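PDB 4OC9: putative O-acetylhomoserine (Thiol)-lyase, which probably uses pyridoxal 5'-phosphate to transfer the aminocarboxypropyl group of O-acetylhomoserine to a sulfur acceptor. Local coordinates for residues N16-R21 with P26-T31; A91-A96 with I264-D269; R128-D131 with S137-K140; F363-N368 with S374-P379. All blocks are in the same frame, centred on the assembly; numbering follows the deposited sequence.

Interaction 1: residues N16-R21 with P26-T31; sequences NFDTQR and PIYQNT
Asp-18 and Tyr-28 reach for each other from opposite directions and meet at their polar ends, OD2 of the aspartate lying 2.5 Å from OH of the tyrosine. That separation is short for two oxygens, and at this resolution its exact value deserves little weight. The carboxylate comes in at the hydroxyl edge of the ring, close to the ring plane, while its own plane is turned 59° from that of the phenol. Nothing of Asp-18 lies over a ring face; past the hydroxyl, its OD2 comes to 3.8 Å from CZ of Tyr-28. The tyrosine covers the distance because CG stands opposite its own carbonyl carbon (chi1 -67°), which carries the ring out from the chain toward Asp-18. The backbones stay well apart, the nearest CA atoms, those of Asp-18 and Pro-26, being 9.0 Å from each other. On the aspartate side the chain curls back, with Arg-21 N bonded to Asp-18 O at 3.3 Å. The tyrosine backbone is tethered by Thr-61 OG1 at its N and Asn-59 ND2 at its O, and Gln-20 of the second subunit packs on both Asp-18 and Tyr-28. The contact thus belongs to the extended N-terminal region that interlocks the subunits, and its second segment runs through two successive inverse gamma turns, centred on Tyr-28 and Gln-29.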
# COMPACT_ATOMS: atom_id res chain seq x y z
N ASN D 16 12.35 -16.00 8.06
CA ASN D 16 13.42 -16.82 7.37
C ASN D 16 13.91 -16.41 6.07
O ASN D 16 14.92 -16.95 5.70
CB ASN D 16 12.81 -18.21 7.03
CG ASN D 16 13.78 -19.19 6.47
OD1 ASN D 16 13.55 -19.84 5.40
ND2 ASN D 16 14.87 -19.32 7.15
N PHE D 17 13.30 -15.43 5.45
CA PHE D 17 13.67 -15.03 4.10
C PHE D 17 13.09 -16.13 3.21
O PHE D 17 13.46 -17.31 3.33
CB PHE D 17 15.17 -14.93 3.83
CG PHE D 17 15.89 -14.03 4.77
CD1 PHE D 17 15.74 -12.67 4.69
CD2 PHE D 17 16.78 -14.54 5.70
CE1 PHE D 17 16.39 -11.83 5.58
CE2 PHE D 17 17.44 -13.71 6.59
CZ PHE D 17 17.24 -12.35 6.53
N ASP D 18 12.13 -15.79 2.37
CA ASP D 18 11.57 -16.81 1.50
C ASP D 18 12.58 -17.08 0.34
O ASP D 18 13.80 -16.89 0.50
CB ASP D 18 10.14 -16.49 1.08
CG ASP D 18 9.13 -16.64 2.22
OD1 ASP D 18 9.41 -17.33 3.23
OD2 ASP D 18 8.03 -16.10 2.08
N THR D 19 12.10 -17.54 -0.79
CA THR D 19 12.97 -17.85 -1.90
C THR D 19 13.76 -16.65 -2.41
O THR D 19 14.93 -16.75 -2.75
CB THR D 19 12.11 -18.40 -3.06
OG1 THR D 19 11.15 -19.35 -2.55
CG2 THR D 19 12.95 -19.01 -4.15
N GLN D 20 13.10 -15.50 -2.44
CA GLN D 20 13.69 -14.25 -2.94
C GLN D 20 14.69 -13.60 -2.01
O GLN D 20 15.46 -12.73 -2.42
CB GLN D 20 12.58 -13.25 -3.23
CG GLN D 20 11.53 -13.77 -4.21
CD GLN D 20 12.13 -14.17 -5.54
OE1 GLN D 20 13.09 -13.57 -6.01
NE2 GLN D 20 11.51 -15.13 -6.18
N ARG D 21 14.64 -13.99 -0.75
CA ARG D 21 15.55 -13.47 0.27
C ARG D 21 15.55 -11.95 0.44
O ARG D 21 16.60 -11.31 0.58
CB ARG D 21 16.98 -14.03 0.03
CG ARG D 21 17.02 -15.55 0.07
CD ARG D 21 18.42 -16.12 0.08
NE ARG D 21 19.13 -15.69 1.29
CZ ARG D 21 19.07 -16.29 2.47
NH1 ARG D 21 18.30 -17.35 2.65
NH2 ARG D 21 19.77 -15.82 3.49
N PRO D 26 7.94 -9.35 2.99
CA PRO D 26 7.06 -9.01 1.91
C PRO D 26 5.65 -8.74 2.37
O PRO D 26 5.21 -9.27 3.40
CB PRO D 26 7.06 -10.27 1.02
CG PRO D 26 8.19 -11.12 1.51
CD PRO D 26 8.40 -10.75 2.94
N ILE D 27 4.94 -7.93 1.58
CA ILE D 27 3.56 -7.59 1.88
C ILE D 27 2.68 -8.57 1.10
O ILE D 27 2.55 -8.47 -0.13
CB ILE D 27 3.17 -6.18 1.46
CG1 ILE D 27 4.14 -5.16 2.05
CG2 ILE D 27 1.74 -5.91 1.86
CD1 ILE D 27 3.93 -3.74 1.53
N TYR D 28 2.08 -9.52 1.83
CA TYR D 28 1.21 -10.50 1.23
C TYR D 28 -0.22 -9.93 1.07
O TYR D 28 -1.12 -10.28 1.84
CB TYR D 28 1.23 -11.83 2.00
CG TYR D 28 2.58 -12.52 1.89
CD1 TYR D 28 2.85 -13.37 0.82
CD2 TYR D 28 3.59 -12.30 2.83
CE1 TYR D 28 4.08 -13.99 0.68
CE2 TYR D 28 4.84 -12.91 2.70
CZ TYR D 28 5.06 -13.77 1.62
OH TYR D 28 6.25 -14.38 1.47
N GLN D 29 -0.40 -9.06 0.07
CA GLN D 29 -1.70 -8.42 -0.22
C GLN D 29 -2.39 -9.58 -0.97
O GLN D 29 -2.49 -9.63 -2.21
CB GLN D 29 -1.51 -7.16 -1.09
CG GLN D 29 -2.79 -6.38 -1.24
CD GLN D 29 -3.22 -5.80 0.08
OE1 GLN D 29 -2.49 -5.02 0.66
NE2 GLN D 29 -4.46 -6.10 0.50
N ASN D 30 -2.90 -10.50 -0.15
CA ASN D 30 -3.50 -11.73 -0.61
C ASN D 30 -4.46 -12.38 0.40
O ASN D 30 -4.24 -12.31 1.61
CB ASN D 30 -2.32 -12.66 -0.71
CG ASN D 30 -2.69 -14.03 -1.16
OD1 ASN D 30 -3.02 -14.28 -2.33
ND2 ASN D 30 -2.53 -14.97 -0.25
N THR D 31 -5.50 -13.02 -0.10
CA THR D 31 -6.49 -13.65 0.77
C THR D 31 -6.43 -15.14 0.82
O THR D 31 -6.78 -15.72 1.85
CB THR D 31 -7.93 -13.29 0.38
OG1 THR D 31 -8.15 -13.57 -1.02
CG2 THR D 31 -8.16 -11.81 0.58

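Interaction 2: residues A91-A96 with I264-D269; sequences ALINLA and ITWLRD
Trp-266 presents an edge to Asn-94 and a face to Ile-93. Its indole NE1 donates to Asn-94 OD1 over 2.9 Å, with a moderately bent N-H...O angle of 146°. The acceptor sits almost exactly in the indole plane, whereas the amide is turned nearly perpendicular to the ring, and the donor reaches the oxygen tilted 34° from the carbonyl plane. Ile-93 lays its CD1 methyl over the six-membered ring as a CH-pi contact, 3.8 Å from the centroid and 3.5 Å from CE3 of Trp-266. Ile-93 O comes in from the same side, above the ring plane and outside the rim, 3.3 Å from CZ2 of Trp-266. Across the ring, on the face away from Ile-93, CG2 of Thr-265 sits over the centre.

Behind this first shell, the asparagine is held from several directions. Its side chain leaves with CG opposite the backbone N (chi1 -162°), which swings the amide over to helix 257-270, where ND2 bonds to Phe-258 O; Asn-94 O in turn receives Arg-261 NH2. Further out lies the third subunit, whose Thr-119 packs on Trp-266 and bonds to Asp-269 OD2, and whose Phe-123 touches Ile-93.

The contact joins the last part of helix 84-93 and the residue following it to helix 257-270 near a subunit boundary. Both ends of a buried amide are used, OD1 by an indole and ND2 by a peptide carbonyl, which should fix its rotation and lets the indole N-H be buried without losing its partner.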
# COMPACT_ATOMS: atom_id res chain seq x y z
N ALA D 91 -10.11 -10.58 23.57
CA ALA D 91 -9.49 -11.11 24.79
C ALA D 91 -10.55 -11.44 25.86
O ALA D 91 -10.50 -12.50 26.48
CB ALA D 91 -8.47 -10.16 25.34
N LEU D 92 -11.52 -10.56 26.01
CA LEU D 92 -12.59 -10.76 26.96
C LEU D 92 -13.54 -11.93 26.57
O LEU D 92 -13.80 -12.84 27.37
CB LEU D 92 -13.37 -9.46 27.15
CG LEU D 92 -12.52 -8.34 27.79
CD1 LEU D 92 -13.20 -6.97 27.72
CD2 LEU D 92 -12.17 -8.68 29.23
N ILE D 93 -14.05 -11.90 25.34
CA ILE D 93 -14.97 -12.97 24.89
C ILE D 93 -14.28 -14.31 24.79
O ILE D 93 -14.97 -15.32 24.79
CB ILE D 93 -15.69 -12.66 23.57
CG1 ILE D 93 -14.68 -12.53 22.43
CG2 ILE D 93 -16.56 -11.42 23.74
CD1 ILE D 93 -15.29 -12.19 21.08
N ASN D 94 -12.96 -14.35 24.72
CA ASN D 94 -12.30 -15.63 24.61
C ASN D 94 -12.30 -16.28 25.98
O ASN D 94 -11.97 -17.46 26.12
CB ASN D 94 -10.85 -15.48 24.16
CG ASN D 94 -10.27 -16.78 23.63
OD1 ASN D 94 -10.99 -17.59 23.03
ND2 ASN D 94 -8.97 -16.94 23.73
N LEU D 95 -12.62 -15.48 26.99
CA LEU D 95 -12.66 -15.90 28.39
C LEU D 95 -14.05 -15.92 29.02
O LEU D 95 -14.34 -16.81 29.82
CB LEU D 95 -11.78 -14.97 29.22
CG LEU D 95 -10.30 -14.94 28.86
CD1 LEU D 95 -9.57 -13.84 29.61
CD2 LEU D 95 -9.66 -16.30 29.12
N ALA D 96 -14.89 -14.97 28.65
CA ALA D 96 -16.24 -14.89 29.19
C ALA D 96 -17.32 -15.01 28.12
O ALA D 96 -17.15 -14.55 26.99
CB ALA D 96 -16.42 -13.57 29.92
N ILE D 264 -9.27 -19.88 15.39
CA ILE D 264 -10.30 -20.78 14.86
C ILE D 264 -11.75 -20.38 15.18
O ILE D 264 -12.68 -20.87 14.53
CB ILE D 264 -10.07 -22.24 15.27
CG1 ILE D 264 -10.33 -22.46 16.76
CG2 ILE D 264 -8.68 -22.66 14.83
CD1 ILE D 264 -10.20 -23.91 17.19
N THR D 265 -11.92 -19.50 16.16
CA THR D 265 -13.26 -19.09 16.50
C THR D 265 -13.54 -17.59 16.30
O THR D 265 -14.33 -17.24 15.43
CB THR D 265 -13.62 -19.48 17.94
OG1 THR D 265 -13.44 -20.89 18.12
CG2 THR D 265 -15.05 -19.10 18.25
N TRP D 266 -12.84 -16.72 17.03
CA TRP D 266 -13.10 -15.28 16.92
C TRP D 266 -12.70 -14.63 15.59
O TRP D 266 -13.45 -13.81 15.05
CB TRP D 266 -12.56 -14.57 18.12
CG TRP D 266 -13.01 -15.26 19.41
CD1 TRP D 266 -12.21 -15.86 20.33
CD2 TRP D 266 -14.35 -15.53 19.82
NE1 TRP D 266 -12.95 -16.38 21.33
CE2 TRP D 266 -14.27 -16.22 21.04
CE3 TRP D 266 -15.61 -15.22 19.30
CZ2 TRP D 266 -15.42 -16.62 21.76
CZ3 TRP D 266 -16.75 -15.61 20.02
CH2 TRP D 266 -16.64 -16.30 21.24
N LEU D 267 -11.51 -14.93 15.08
CA LEU D 267 -11.13 -14.37 13.79
C LEU D 267 -11.96 -15.04 12.70
O LEU D 267 -12.54 -14.37 11.86
CB LEU D 267 -9.64 -14.53 13.45
CG LEU D 267 -8.68 -13.54 14.08
CD1 LEU D 267 -7.23 -13.94 13.89
CD2 LEU D 267 -8.96 -12.17 13.48
N ARG D 268 -12.04 -16.36 12.75
CA ARG D 268 -12.78 -17.08 11.74
C ARG D 268 -14.23 -16.70 11.61
O ARG D 268 -14.72 -16.54 10.51
CB ARG D 268 -12.68 -18.58 11.97
CG ARG D 268 -13.29 -19.37 10.84
CD ARG D 268 -13.00 -20.86 10.96
NE ARG D 268 -13.36 -21.58 9.73
CZ ARG D 268 -13.16 -22.89 9.51
NH1 ARG D 268 -12.62 -23.67 10.43
NH2 ARG D 268 -13.52 -23.42 8.35
N ASP D 269 -14.91 -16.54 12.73
CA ASP D 269 -16.34 -16.21 12.69
C ASP D 269 -16.72 -14.73 12.83
O ASP D 269 -17.74 -14.32 12.32
CB ASP D 269 -17.08 -17.06 13.75
CG ASP D 269 -16.85 -18.58 13.59
OD1 ASP D 269 -16.30 -19.04 12.56
OD2 ASP D 269 -17.22 -19.34 14.53

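Interaction 3: residues R128-D131 with S137-K140; sequences REFD and SLEK
Phe-130 and Leu-138 lie side by side where a beta-alpha-beta crossover begins: edge strand 126-130 passes into helix 136-141, which leads on to the parallel strand 146-152 across the intervening strand 101-105. This is the tight part of the contact. The two side chains point the same way, and the leucine CD1 methyl sits over one face of the phenyl ring, 4.0 Å from its centroid and shifted toward the rim in the direction of CD1 of Phe-130, which it meets at 3.8 Å. CB of the leucine comes against CD2 of Phe-130 at 3.9 Å. Farther in, Leu-138 touches Ala-103 and Ile-149 of the sheet, so the pair seals helix to strands.

The other side, built from the partly exposed Asp-131 and Ser-137, is polar and rests on one hydrogen bond rather than on apolar packing. The aspartate carboxylate leads away from the helix; its OD1 takes the N-H of Asp-133. Ser-137 turns its hydroxyl back toward the strand, OG placed between its own N and carbonyl carbon (chi1 64°). There it does double duty, bonding to Asp-134 O while accepting the N-H of Asp-131, with 3.0 Å between N and OG and an N-H...O angle of 155°.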
# COMPACT_ATOMS: atom_id res chain seq x y z
N ARG D 128 -17.98 -5.59 36.16
CA ARG D 128 -17.83 -5.16 37.55
C ARG D 128 -16.56 -4.33 37.74
O ARG D 128 -15.47 -4.86 37.73
CB ARG D 128 -17.80 -6.36 38.50
CG ARG D 128 -19.06 -7.21 38.45
CD ARG D 128 -18.96 -8.41 39.37
NE ARG D 128 -20.15 -9.26 39.27
CZ ARG D 128 -20.29 -10.41 39.92
NH1 ARG D 128 -19.33 -10.86 40.73
NH2 ARG D 128 -21.39 -11.12 39.76
N GLU D 129 -16.76 -3.04 37.94
CA GLU D 129 -15.72 -2.07 38.16
C GLU D 129 -14.95 -2.28 39.47
O GLU D 129 -15.49 -2.83 40.44
CB GLU D 129 -16.36 -0.70 38.26
CG GLU D 129 -15.41 0.49 38.36
CD GLU D 129 -16.13 1.79 38.67
OE1 GLU D 129 -15.60 2.92 38.45
OE2 GLU D 129 -17.27 1.70 39.15
N PHE D 130 -13.68 -1.90 39.49
CA PHE D 130 -12.88 -2.01 40.72
C PHE D 130 -11.90 -0.86 40.65
O PHE D 130 -11.62 -0.33 39.57
CB PHE D 130 -12.18 -3.36 40.95
CG PHE D 130 -11.00 -3.62 40.06
CD1 PHE D 130 -11.15 -4.23 38.84
CD2 PHE D 130 -9.71 -3.28 40.49
CE1 PHE D 130 -10.05 -4.49 38.05
CE2 PHE D 130 -8.61 -3.55 39.71
CZ PHE D 130 -8.78 -4.14 38.47
N ASP D 131 -11.39 -0.47 41.82
CA ASP D 131 -10.46 0.62 41.93
C ASP D 131 -9.02 0.08 42.00
O ASP D 131 -8.67 -0.64 42.95
CB ASP D 131 -10.81 1.42 43.19
CG ASP D 131 -9.93 2.67 43.40
OD1 ASP D 131 -9.07 3.03 42.56
OD2 ASP D 131 -10.14 3.31 44.45
N SER D 137 -11.14 -3.75 46.77
CA SER D 137 -12.34 -3.59 45.94
C SER D 137 -12.40 -4.65 44.83
O SER D 137 -13.48 -4.94 44.30
CB SER D 137 -12.43 -2.20 45.32
OG SER D 137 -11.36 -1.96 44.40
N LEU D 138 -11.26 -5.21 44.46
CA LEU D 138 -11.21 -6.25 43.45
C LEU D 138 -11.70 -7.58 44.04
O LEU D 138 -12.55 -8.25 43.43
CB LEU D 138 -9.82 -6.38 42.84
CG LEU D 138 -9.60 -7.50 41.82
CD1 LEU D 138 -10.64 -7.52 40.71
CD2 LEU D 138 -8.19 -7.40 41.25
N GLU D 139 -11.19 -7.96 45.21
CA GLU D 139 -11.61 -9.22 45.90
C GLU D 139 -13.12 -9.26 46.02
O GLU D 139 -13.77 -10.27 45.81
CB GLU D 139 -11.08 -9.24 47.31
CG GLU D 139 -9.59 -9.36 47.46
CD GLU D 139 -8.99 -10.76 47.38
OE1 GLU D 139 -9.71 -11.65 46.93
OE2 GLU D 139 -7.80 -10.97 47.78
N LYS D 140 -13.65 -8.12 46.43
CA LYS D 140 -15.07 -7.91 46.62
C LYS D 140 -15.99 -8.26 45.45
O LYS D 140 -17.03 -8.86 45.65
CB LYS D 140 -15.28 -6.44 46.98
CG LYS D 140 -16.72 -6.02 47.23
CD LYS D 140 -16.82 -4.56 47.63
CE LYS D 140 -18.25 -4.15 47.92
NZ LYS D 140 -18.35 -2.73 48.34

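Interaction 4: residues F363-N368 with S374-P379; sequences FLLAAN and SLIIHP
The ring of Phe-363 carries Ser-374 CB over one face, a CH-pi contact 3.8 Å from the centroid and displaced toward CD2 and CE2. At its edge, in the ring plane, is the carbonyl oxygen of Leu-375, 3.7 Å from CD2 of Phe-363. Leu-404, Leu-414 and Leu-418 also pack on this phenylalanine, and Ser-374 OG turns away to Glu-409 and Gly-407. CB of Phe-363 rests against CG2 of Ile-376 at 3.9 Å.

From here the backbones pair. Leu-364 N gives a nearly straight bond to Ser-374 O (2.9 Å, 172°), and Leu-364 O takes the N-H of Ile-376 at 2.9 Å from above the carbonyl plane. Ala-366 N then reaches Ile-376 O at 3.1 Å, almost in line with that carbonyl. Leu-364 thus bonds to both neighbours of its partner Leu-375, the signature of parallel pairing. Strand 364-365 forms an outer edge of the mixed C-terminal sheet within this chain, with 375-377 next to it and 401-405 beyond. Leu-364 and Leu-375 share one face, where Ile-23 of the fourth subunit packs on both; Leu-365 and Ile-376 share the other, Ile-376 running on to Ile-356 and Cys-357.

Past Ala-366 the first chain bends away, and side chains of the second strand keep touch. With CG opposite its carbonyl carbon (chi1 -50°), Leu-375 brings CD1 to 3.3 Å from Asn-368 O; Ile-377 CD1 lies 3.7 Å from Ala-367 CB. Leu-365 O, where pairing ends, accepts Asn-34 ND2-H of the third subunit.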
# COMPACT_ATOMS: atom_id res chain seq x y z
N PHE D 363 0.92 21.36 18.66
CA PHE D 363 0.08 20.34 19.24
C PHE D 363 -1.17 20.43 18.38
O PHE D 363 -1.81 21.48 18.28
CB PHE D 363 -0.20 20.59 20.70
CG PHE D 363 0.96 20.27 21.59
CD1 PHE D 363 2.00 21.17 21.79
CD2 PHE D 363 0.99 19.07 22.28
CE1 PHE D 363 3.03 20.87 22.66
CE2 PHE D 363 2.05 18.77 23.11
CZ PHE D 363 3.08 19.67 23.28
N LEU D 364 -1.49 19.33 17.71
CA LEU D 364 -2.64 19.28 16.85
C LEU D 364 -3.86 18.79 17.60
O LEU D 364 -3.85 17.73 18.23
CB LEU D 364 -2.36 18.33 15.68
CG LEU D 364 -1.13 18.66 14.85
CD1 LEU D 364 -0.90 17.62 13.79
CD2 LEU D 364 -1.25 20.03 14.21
N LEU D 365 -4.94 19.57 17.52
CA LEU D 365 -6.18 19.23 18.17
C LEU D 365 -6.72 18.02 17.41
O LEU D 365 -7.18 18.13 16.28
CB LEU D 365 -7.18 20.37 18.08
CG LEU D 365 -8.54 20.08 18.71
CD1 LEU D 365 -8.38 19.70 20.17
CD2 LEU D 365 -9.43 21.29 18.57
N ALA D 366 -6.65 16.86 18.07
CA ALA D 366 -7.09 15.62 17.50
C ALA D 366 -7.28 14.55 18.56
O ALA D 366 -6.88 14.70 19.72
CB ALA D 366 -6.05 15.17 16.53
N ALA D 367 -7.88 13.44 18.15
CA ALA D 367 -8.16 12.37 19.06
C ALA D 367 -7.40 11.12 18.70
O ALA D 367 -7.92 10.22 18.05
CB ALA D 367 -9.66 12.06 19.09
N ASN D 368 -6.19 11.06 19.20
CA ASN D 368 -5.31 9.92 19.00
C ASN D 368 -4.11 10.11 19.93
O ASN D 368 -4.04 11.10 20.65
CB ASN D 368 -4.77 9.93 17.60
CG ASN D 368 -3.87 8.74 17.34
OD1 ASN D 368 -4.06 7.68 17.94
ND2 ASN D 368 -2.95 8.89 16.42
N SER D 374 2.86 15.95 17.85
CA SER D 374 2.23 16.17 19.14
C SER D 374 0.74 16.45 18.98
O SER D 374 0.35 17.16 18.08
CB SER D 374 2.91 17.29 19.92
OG SER D 374 4.24 16.91 20.22
N LEU D 375 -0.05 15.91 19.90
CA LEU D 375 -1.49 16.08 19.86
C LEU D 375 -2.09 16.58 21.17
O LEU D 375 -1.54 16.41 22.27
CB LEU D 375 -2.15 14.74 19.57
CG LEU D 375 -1.60 13.95 18.39
CD1 LEU D 375 -2.32 12.63 18.27
CD2 LEU D 375 -1.68 14.73 17.09
N ILE D 376 -3.26 17.20 21.04
CA ILE D 376 -3.96 17.75 22.21
C ILE D 376 -5.44 17.54 22.13
O ILE D 376 -6.00 17.52 21.05
CB ILE D 376 -3.64 19.26 22.36
CG1 ILE D 376 -4.34 19.84 23.59
CG2 ILE D 376 -4.04 20.04 21.12
CD1 ILE D 376 -3.90 21.25 23.98
N ILE D 377 -6.06 17.38 23.28
CA ILE D 377 -7.49 17.18 23.40
C ILE D 377 -8.02 17.48 24.81
O ILE D 377 -7.27 17.48 25.77
CB ILE D 377 -7.87 15.75 23.09
CG1 ILE D 377 -9.36 15.80 22.62
CG2 ILE D 377 -7.43 14.84 24.29
CD1 ILE D 377 -9.64 14.74 21.61
N HIS D 378 -9.32 17.76 24.90
CA HIS D 378 -10.05 18.04 26.16
C HIS D 378 -11.01 16.86 26.41
O HIS D 378 -12.15 16.89 25.93
CB HIS D 378 -10.88 19.31 25.99
CG HIS D 378 -11.65 19.68 27.22
ND1 HIS D 378 -12.84 19.08 27.56
CD2 HIS D 378 -11.41 20.63 28.16
CE1 HIS D 378 -13.30 19.63 28.68
NE2 HIS D 378 -12.44 20.57 29.06
N PRO D 379 -10.58 15.84 27.16
CA PRO D 379 -11.35 14.61 27.46
C PRO D 379 -12.81 14.65 27.90
O PRO D 379 -13.62 13.84 27.43
CB PRO D 379 -10.53 13.95 28.58
CG PRO D 379 -9.15 14.41 28.32
CD PRO D 379 -9.28 15.84 27.85

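Within one chain the four contacts are separate. Interactions 2 and 3 come nearest, about 10 Å between closest atoms, and both belong to the part of the fold built round the seven-stranded sheet. Interactions 1 and 3 lie on opposite sides of the chain's centre, their own centres 47 Å apart. Interactions 1 and 4 stay about 21 Å from each other at their nearest atoms, yet the assembly brings copies together: Phe-17 packs on Leu-364 of the fourth subunit and Thr-31 on Asn-368 of the third. Lys-206, the pyridoxal phosphate-bearing lysine, follows strand 199-203 of that sheet and falls in sequence between the two segments of interaction 2.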